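RidA family protein (Psychrobacter sp. MES7-P7E, PDB 6L8P) probably hydrolyses reactive enamine and imine intermediates to ketoacids and ammonia, as RidA deaminases do, and assembles as a trimer. Local coordinates at residues 48-53 against 79-84; 69-74 against 109-114. The protein carries 1 engineered substitution. All coordinates share one frame; numbering follows the deposited sequence.

Interaction 1 (48-53 against 79-84); sequences VYISGQ and KAICEA
In the chorismate mutase-like fold of the RidA family two helices lie on one side of a beta sheet, and the contact of I50 and Q53 with I81 and C82 is where the C-terminal part of the first helix rests on strand 47-54. Strand and helix run nearly antiparallel; the axes of the two short segments make an angle of 156° and approach to 9.8 Å. At the centre the two isoleucine side chains lie alongside each other, each heading for the other's backbone. I50 sends its branch methyl to the helix, CG2 lying 3.9 Å from CG2 of I81, while its longer arm reaches further along, placing CD1 3.8 Å from SG of C82. That arm is fully extended (chi2 -175°), which carries CD1 past I81 to the sulfur one residue on. Branched chains suit this interface because each offers two separate arms to fill the space between flat sheet and round helix; the small, weakly polar thiol of C82 fits beside a methyl. I81 uses its other end on Q53: CD1 sits over the flat face of the Q53 carboxamide, 3.5 Å from NE2 and 3.7 Å from CD. The Q53 chain bends at chi2 (-59°), folding the amide back along its own strand, where NE2 makes a weak hydrogen bond of 3.3 Å to O of S51. The weak bond gives one buried N-H a backbone acceptor, while the amide itself receives the I81 methyl. No hydrogen bond crosses between the segments. Around this apolar layer, L143 of the adjoining antiparallel strand 137-144 touches both I50 and C82, A41 of strand 41-44 touches I81, and Q53 also packs on V74, N77 and I78 earlier in helix 67-84. On the other face of the strand, Y49 packs on V93 of the second subunit.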
ATOM      1  N   VAL A  48      -0.266  -9.656 -10.735  1.00 11.82           N
ATOM      2  CA  VAL A  48       0.121  -8.443 -11.457  1.00  9.85           C
ATOM      3  C   VAL A  48       0.046  -7.277 -10.489  1.00  9.91           C
ATOM      4  O   VAL A  48      -0.982  -7.098  -9.834  1.00 11.54           O
ATOM      5  CB  VAL A  48      -0.797  -8.158 -12.665  1.00 12.31           C
ATOM      6  CG1 VAL A  48      -0.304  -6.898 -13.403  1.00 12.23           C
ATOM      7  CG2 VAL A  48      -0.846  -9.375 -13.639  1.00 13.09           C
ATOM      8  N   TYR A  49       1.109  -6.475 -10.422  1.00  9.56           N
ATOM      9  CA  TYR A  49       1.119  -5.236  -9.625  1.00  9.06           C
ATOM     10  C   TYR A  49       0.929  -4.092 -10.610  1.00 10.14           C
ATOM     11  O   TYR A  49       1.811  -3.841 -11.439  1.00 10.78           O
ATOM     12  CB  TYR A  49       2.436  -5.081  -8.858  1.00 10.54           C
ATOM     13  CG  TYR A  49       2.658  -6.179  -7.858  1.00 11.72           C
ATOM     14  CD1 TYR A  49       3.250  -7.380  -8.245  1.00 12.23           C
ATOM     15  CD2 TYR A  49       2.202  -6.050  -6.564  1.00 12.92           C
ATOM     16  CE1 TYR A  49       3.421  -8.430  -7.324  1.00 14.48           C
ATOM     17  CE2 TYR A  49       2.370  -7.085  -5.641  1.00 11.39           C
ATOM     18  CZ  TYR A  49       2.969  -8.257  -6.027  1.00 16.48           C
ATOM     19  OH  TYR A  49       3.145  -9.306  -5.103  1.00 18.29           O
ATOM     20  N   ILE A  50      -0.212  -3.397 -10.525  1.00  8.25           N
ATOM     21  CA  ILE A  50      -0.501  -2.251 -11.391  1.00  7.91           C
ATOM     22  C   ILE A  50      -0.200  -0.973 -10.617  1.00  9.54           C
ATOM     23  O   ILE A  50      -0.720  -0.765  -9.503  1.00 11.59           O
ATOM     24  CB  ILE A  50      -1.958  -2.254 -11.889  1.00 10.02           C
ATOM     25  CG1 ILE A  50      -2.263  -3.591 -12.612  1.00  9.83           C
ATOM     26  CG2 ILE A  50      -2.178  -1.094 -12.893  1.00 11.04           C
ATOM     27  CD1 ILE A  50      -3.699  -3.600 -13.250  1.00 11.36           C
ATOM     28  N   SER A  51       0.619  -0.118 -11.235  1.00  8.07           N
ATOM     29  CA  SER A  51       0.963   1.183 -10.669  1.00  7.21           C
ATOM     30  C   SER A  51      -0.276   2.009 -10.373  1.00 10.81           C
ATOM     31  O   SER A  51      -1.352   1.822 -10.969  1.00 10.29           O
ATOM     32  CB  SER A  51       1.836   1.968 -11.649  1.00  8.26           C
ATOM     33  OG  SER A  51       3.085   1.315 -11.762  1.00 10.13           O
ATOM     34  N   GLY A  52      -0.121   2.943  -9.435  1.00  8.32           N
ATOM     35  CA  GLY A  52      -1.199   3.898  -9.202  1.00  7.20           C
ATOM     36  C   GLY A  52      -1.598   4.560 -10.501  1.00 10.15           C
ATOM     37  O   GLY A  52      -0.746   4.959 -11.288  1.00 11.77           O
ATOM     38  N   GLN A  53      -2.899   4.618 -10.755  1.00  9.08           N
ATOM     39  CA  GLN A  53      -3.452   5.275 -11.932  1.00  9.47           C
ATOM     40  C   GLN A  53      -4.211   6.515 -11.505  1.00 10.67           C
ATOM     41  O   GLN A  53      -4.967   6.486 -10.526  1.00  9.25           O
ATOM     42  CB  GLN A  53      -4.395   4.333 -12.693  1.00  8.43           C
ATOM     43  CG  GLN A  53      -3.665   3.137 -13.303  1.00 10.22           C
ATOM     44  CD  GLN A  53      -2.597   3.544 -14.267  1.00 11.95           C
ATOM     45  OE1 GLN A  53      -2.869   4.293 -15.207  1.00 13.48           O
ATOM     46  NE2 GLN A  53      -1.361   3.073 -14.041  1.00 13.52           N
ATOM     47  N   LYS A  79      -8.366  -0.931 -16.449  1.00 11.21           N
ATOM     48  CA  LYS A  79      -8.886  -1.990 -17.323  1.00 11.64           C
ATOM     49  C   LYS A  79      -7.950  -2.226 -18.506  1.00 12.84           C
ATOM     50  O   LYS A  79      -7.638  -3.383 -18.848  1.00 13.57           O
ATOM     51  CB  LYS A  79     -10.294  -1.612 -17.786  1.00 14.88           C
ATOM     52  CG  LYS A  79     -11.017  -2.693 -18.563  1.00 26.85           C
ATOM     53  CD  LYS A  79     -12.511  -2.371 -18.498  1.00 44.14           C
ATOM     54  CE  LYS A  79     -13.186  -2.544 -19.829  1.00 55.73           C
ATOM     55  NZ  LYS A  79     -12.555  -3.680 -20.524  1.00 53.02           N
ATOM     56  N   ALA A  80      -7.455  -1.137 -19.116  1.00 14.31           N
ATOM     57  CA  ALA A  80      -6.541  -1.306 -20.242  1.00 12.40           C
ATOM     58  C   ALA A  80      -5.293  -2.087 -19.836  1.00 12.97           C
ATOM     59  O   ALA A  80      -4.797  -2.938 -20.599  1.00 15.29           O
ATOM     60  CB  ALA A  80      -6.153   0.060 -20.820  1.00 12.84           C
ATOM     61  N   ILE A  81      -4.744  -1.784 -18.644  1.00 10.80           N
ATOM     62  CA  ILE A  81      -3.548  -2.484 -18.210  1.00  8.93           C
ATOM     63  C   ILE A  81      -3.864  -3.934 -17.858  1.00 11.92           C
ATOM     64  O   ILE A  81      -3.060  -4.832 -18.135  1.00 13.19           O
ATOM     65  CB  ILE A  81      -2.907  -1.731 -17.034  1.00 11.49           C
ATOM     66  CG1 ILE A  81      -2.472  -0.370 -17.538  1.00 10.89           C
ATOM     67  CG2 ILE A  81      -1.717  -2.515 -16.509  1.00 13.95           C
ATOM     68  CD1 ILE A  81      -2.129   0.632 -16.433  1.00 12.26           C
ATOM     69  N   CYS A  82      -5.022  -4.180 -17.248  1.00 11.25           N
ATOM     70  CA  CYS A  82      -5.440  -5.550 -16.971  1.00 12.35           C
ATOM     71  C   CYS A  82      -5.442  -6.359 -18.248  1.00 15.52           C
ATOM     72  O   CYS A  82      -4.911  -7.474 -18.286  1.00 15.66           O
ATOM     73  CB  CYS A  82      -6.847  -5.600 -16.363  1.00 10.32           C
ATOM     74  SG  CYS A  82      -6.983  -4.971 -14.655  1.00 14.44           S
ATOM     75  N   GLU A  83      -6.024  -5.790 -19.303  1.00 14.88           N
ATOM     76  CA  GLU A  83      -6.124  -6.511 -20.573  1.00 14.73           C
ATOM     77  C   GLU A  83      -4.756  -6.730 -21.188  1.00 19.11           C
ATOM     78  O   GLU A  83      -4.483  -7.807 -21.731  1.00 19.23           O
ATOM     79  CB  GLU A  83      -7.042  -5.752 -21.519  1.00 14.26           C
ATOM     80  CG  GLU A  83      -8.470  -5.739 -21.019  1.00 19.48           C
ATOM     81  CD  GLU A  83      -9.350  -4.798 -21.817  1.00 43.13           C
ATOM     82  OE1 GLU A  83      -8.800  -3.976 -22.581  1.00 57.00           O
ATOM     83  OE2 GLU A  83     -10.589  -4.890 -21.685  1.00 40.63           O
ATOM     84  N   ALA A  84      -3.872  -5.732 -21.102  1.00 15.14           N
ATOM     85  CA  ALA A  84      -2.511  -5.918 -21.586  1.00 15.86           C
ATOM     86  C   ALA A  84      -1.790  -7.017 -20.823  1.00 18.17           C
ATOM     87  O   ALA A  84      -0.878  -7.651 -21.357  1.00 18.37           O
ATOM     88  CB  ALA A  84      -1.753  -4.588 -21.489  1.00 16.18           C
TER

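Interaction 2 (69-74 against 109-114); sequences AQAEQV and NEVFVA
Apolar packing carries the contact between helices 67-84 and 105-115, and one side chain, V111, does nearly all of it. Its CG1 methyl comes 4.1 Å from CB of A71, the closest pair of side-chain atoms between the segments. Because V111 holds CG1 anti to the backbone N (chi1 171°), this methyl is thrust forward toward the other helix. There it also lies against main chain, 4.1 Å from C of A71 and equally far from N of E72, so that it rests on the peptide unit joining the two residues. Alanine suits this place: with a single methyl at A71 the backbone behind it stays accessible, and the CA atoms of E72 and V111 come within 6.6 Å. A beta-branched valine, short and stiff, spans such a narrow gap without needing a long flexible arm.

The charged side chain of E72 adds an apolar flank at the margin. Its CG stands 4.2 Å from CG1 of V111, and the extended chain beyond (chi2 173°) takes the carboxylate away from the valine. A partly exposed glutamate can thus lend its methylene to the interface while its carboxylate stays off the valine methyl.

Polar bonding plays no part across the segments; within each helix the main chain is bonded in the usual i to i+4 way, as from N of Q73 to O of A69 and from N of V113 to O of N109. Beneath the pair, V74 and F112 both pack on I139 of strand 137-144, which runs under the two helices. F112 also meets the ring of F75 edge-to-face and makes a cation-pi contact with R123, while O of N109 is hydrogen-bonded to OG1 of T37 of the third subunit, on which F112 and V113 also pack.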
ATOM      1  N   ALA A  69     -15.535  11.998 -13.170  1.00 12.72           N
ATOM      2  CA  ALA A  69     -14.907  11.747 -14.456  1.00 13.04           C
ATOM      3  C   ALA A  69     -13.493  11.200 -14.282  1.00 12.99           C
ATOM      4  O   ALA A  69     -13.077  10.292 -15.009  1.00 11.69           O
ATOM      5  CB  ALA A  69     -14.902  13.037 -15.278  1.00 14.94           C
ATOM      6  N   GLN A  70     -12.748  11.731 -13.307  1.00 11.55           N
ATOM      7  CA  GLN A  70     -11.421  11.170 -13.049  1.00 10.33           C
ATOM      8  C   GLN A  70     -11.505   9.737 -12.559  1.00 10.69           C
ATOM      9  O   GLN A  70     -10.708   8.898 -12.988  1.00 10.44           O
ATOM     10  CB  GLN A  70     -10.662  12.015 -12.021  1.00  9.56           C
ATOM     11  CG  GLN A  70     -10.096  13.290 -12.655  1.00 10.12           C
ATOM     12  CD  GLN A  70      -9.295  14.132 -11.701  1.00  9.99           C
ATOM     13  OE1 GLN A  70      -8.588  13.620 -10.836  1.00 10.80           O
ATOM     14  NE2 GLN A  70      -9.410  15.446 -11.830  1.00 11.42           N
ATOM     15  N   ALA A  71     -12.464   9.426 -11.665  1.00 10.68           N
ATOM     16  CA  ALA A  71     -12.589   8.044 -11.176  1.00  8.93           C
ATOM     17  C   ALA A  71     -12.974   7.064 -12.298  1.00  9.20           C
ATOM     18  O   ALA A  71     -12.434   5.944 -12.381  1.00 10.69           O
ATOM     19  CB  ALA A  71     -13.617   7.984 -10.042  1.00 10.67           C
ATOM     20  N   GLU A  72     -13.917   7.466 -13.160  1.00 11.27           N
ATOM     21  CA  GLU A  72     -14.267   6.637 -14.299  1.00 12.06           C
ATOM     22  C   GLU A  72     -13.067   6.421 -15.205  1.00 10.59           C
ATOM     23  O   GLU A  72     -12.859   5.312 -15.719  1.00 12.35           O
ATOM     24  CB  GLU A  72     -15.419   7.284 -15.075  1.00 11.40           C
ATOM     25  CG  GLU A  72     -16.690   7.289 -14.235  1.00 16.02           C
ATOM     26  CD  GLU A  72     -17.851   8.070 -14.845  1.00 43.72           C
ATOM     27  OE1 GLU A  72     -17.625   8.914 -15.740  1.00 41.43           O
ATOM     28  OE2 GLU A  72     -19.003   7.842 -14.407  1.00 49.35           O
ATOM     29  N   GLN A  73     -12.269   7.483 -15.423  1.00  9.80           N
ATOM     30  CA  GLN A  73     -11.089   7.372 -16.269  1.00 11.71           C
ATOM     31  C   GLN A  73     -10.027   6.481 -15.631  1.00  9.30           C
ATOM     32  O   GLN A  73      -9.375   5.694 -16.319  1.00 10.53           O
ATOM     33  CB  GLN A  73     -10.535   8.773 -16.540  1.00 11.13           C
ATOM     34  CG  GLN A  73      -9.308   8.768 -17.496  1.00 11.22           C
ATOM     35  CD  GLN A  73      -9.715   8.347 -18.907  1.00 13.39           C
ATOM     36  OE1 GLN A  73     -10.622   8.970 -19.494  1.00 17.83           O
ATOM     37  NE2 GLN A  73      -9.160   7.261 -19.406  1.00 13.57           N
ATOM     38  N   VAL A  74      -9.874   6.555 -14.300  1.00  9.66           N
ATOM     39  CA  VAL A  74      -8.951   5.651 -13.617  1.00  8.84           C
ATOM     40  C   VAL A  74      -9.341   4.210 -13.876  1.00 10.11           C
ATOM     41  O   VAL A  74      -8.486   3.371 -14.182  1.00  9.16           O
ATOM     42  CB  VAL A  74      -8.925   5.945 -12.099  1.00 10.19           C
ATOM     43  CG1 VAL A  74      -8.245   4.787 -11.351  1.00 11.39           C
ATOM     44  CG2 VAL A  74      -8.194   7.248 -11.800  1.00 12.05           C
ATOM     45  N   ASN A 109     -17.821   4.848  -4.304  1.00 13.83           N
ATOM     46  CA  ASN A 109     -18.442   3.538  -4.185  1.00 15.36           C
ATOM     47  C   ASN A 109     -19.391   3.284  -5.352  1.00 15.38           C
ATOM     48  O   ASN A 109     -19.433   2.159  -5.876  1.00 14.90           O
ATOM     49  CB  ASN A 109     -19.134   3.428  -2.824  1.00 14.20           C
ATOM     50  CG  ASN A 109     -18.128   3.304  -1.670  1.00 15.69           C
ATOM     51  OD1 ASN A 109     -17.088   2.640  -1.812  1.00 16.87           O
ATOM     52  ND2 ASN A 109     -18.445   3.904  -0.522  1.00 17.69           N
ATOM     53  N   GLU A 110     -20.050   4.338  -5.852  1.00 14.62           N
ATOM     54  CA  GLU A 110     -20.930   4.184  -7.012  1.00 15.65           C
ATOM     55  C   GLU A 110     -20.149   3.814  -8.268  1.00 17.30           C
ATOM     56  O   GLU A 110     -20.564   2.930  -9.038  1.00 17.22           O
ATOM     57  CB  GLU A 110     -21.721   5.468  -7.238  1.00 16.30           C
ATOM     58  CG  GLU A 110     -22.759   5.738  -6.171  1.00 29.22           C
ATOM     59  CD  GLU A 110     -23.455   7.079  -6.362  1.00 54.54           C
ATOM     60  OE1 GLU A 110     -23.213   7.745  -7.399  1.00 50.18           O
ATOM     61  OE2 GLU A 110     -24.242   7.462  -5.468  1.00 56.92           O
ATOM     62  N   VAL A 111     -18.998   4.463  -8.489  1.00 13.24           N
ATOM     63  CA  VAL A 111     -18.204   4.149  -9.661  1.00 11.99           C
ATOM     64  C   VAL A 111     -17.686   2.725  -9.571  1.00 12.62           C
ATOM     65  O   VAL A 111     -17.651   2.004 -10.578  1.00 13.58           O
ATOM     66  CB  VAL A 111     -17.059   5.180  -9.800  1.00 12.79           C
ATOM     67  CG1 VAL A 111     -16.073   4.773 -10.890  1.00 14.63           C
ATOM     68  CG2 VAL A 111     -17.661   6.576 -10.098  1.00 17.66           C
ATOM     69  N   PHE A 112     -17.352   2.275  -8.347  1.00 14.00           N
ATOM     70  CA  PHE A 112     -16.929   0.890  -8.162  1.00 11.88           C
ATOM     71  C   PHE A 112     -18.032  -0.072  -8.591  1.00 14.04           C
ATOM     72  O   PHE A 112     -17.774  -1.017  -9.368  1.00 13.88           O
ATOM     73  CB  PHE A 112     -16.533   0.643  -6.696  1.00 12.92           C
ATOM     74  CG  PHE A 112     -15.060   0.813  -6.425  1.00 10.96           C
ATOM     75  CD1 PHE A 112     -14.433   2.023  -6.678  1.00 11.90           C
ATOM     76  CD2 PHE A 112     -14.324  -0.239  -5.921  1.00 10.93           C
ATOM     77  CE1 PHE A 112     -13.053   2.165  -6.434  1.00 11.87           C
ATOM     78  CE2 PHE A 112     -12.964  -0.117  -5.669  1.00 11.97           C
ATOM     79  CZ  PHE A 112     -12.318   1.105  -5.968  1.00 12.60           C
ATOM     80  N   VAL A 113     -19.274   0.203  -8.144  1.00 14.54           N
ATOM     81  CA  VAL A 113     -20.393  -0.687  -8.473  1.00 15.17           C
ATOM     82  C   VAL A 113     -20.602  -0.710  -9.976  1.00 19.47           C
ATOM     83  O   VAL A 113     -20.844  -1.771 -10.570  1.00 18.45           O
ATOM     84  CB  VAL A 113     -21.671  -0.243  -7.735  1.00 14.74           C
ATOM     85  CG1 VAL A 113     -22.915  -0.950  -8.350  1.00 21.56           C
ATOM     86  CG2 VAL A 113     -21.578  -0.533  -6.241  1.00 16.12           C
ATOM     87  N   ALA A 114     -20.451   0.448 -10.623  1.00 16.89           N
ATOM     88  CA  ALA A 114     -20.697   0.517 -12.059  1.00 17.95           C
ATOM     89  C   ALA A 114     -19.653  -0.251 -12.852  1.00 20.01           C
ATOM     90  O   ALA A 114     -19.936  -0.730 -13.961  1.00 21.77           O
ATOM     91  CB  ALA A 114     -20.731   1.980 -12.507  1.00 18.98           C
TER

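From the N terminus, the chain lays down strand 47-54 and then helix 67-84, whose last turns fold back on the strand in interaction 1 and close a loop of 25 residues between the segments. Interaction 2 starts from an earlier part of the same helix and closes a loop of 34 residues, through strand 92-99, to helix 105-115. The segments alternate along the sequence, 48-53, 69-74, 79-84, 109-114, so the two loops cross rather than nest. Helix 67-84 is the shared element, joining sheet to second helix. The contact centres are about 15 Å apart, yet they touch where O of Q53 meets CG2 of V74 at 3.6 Å.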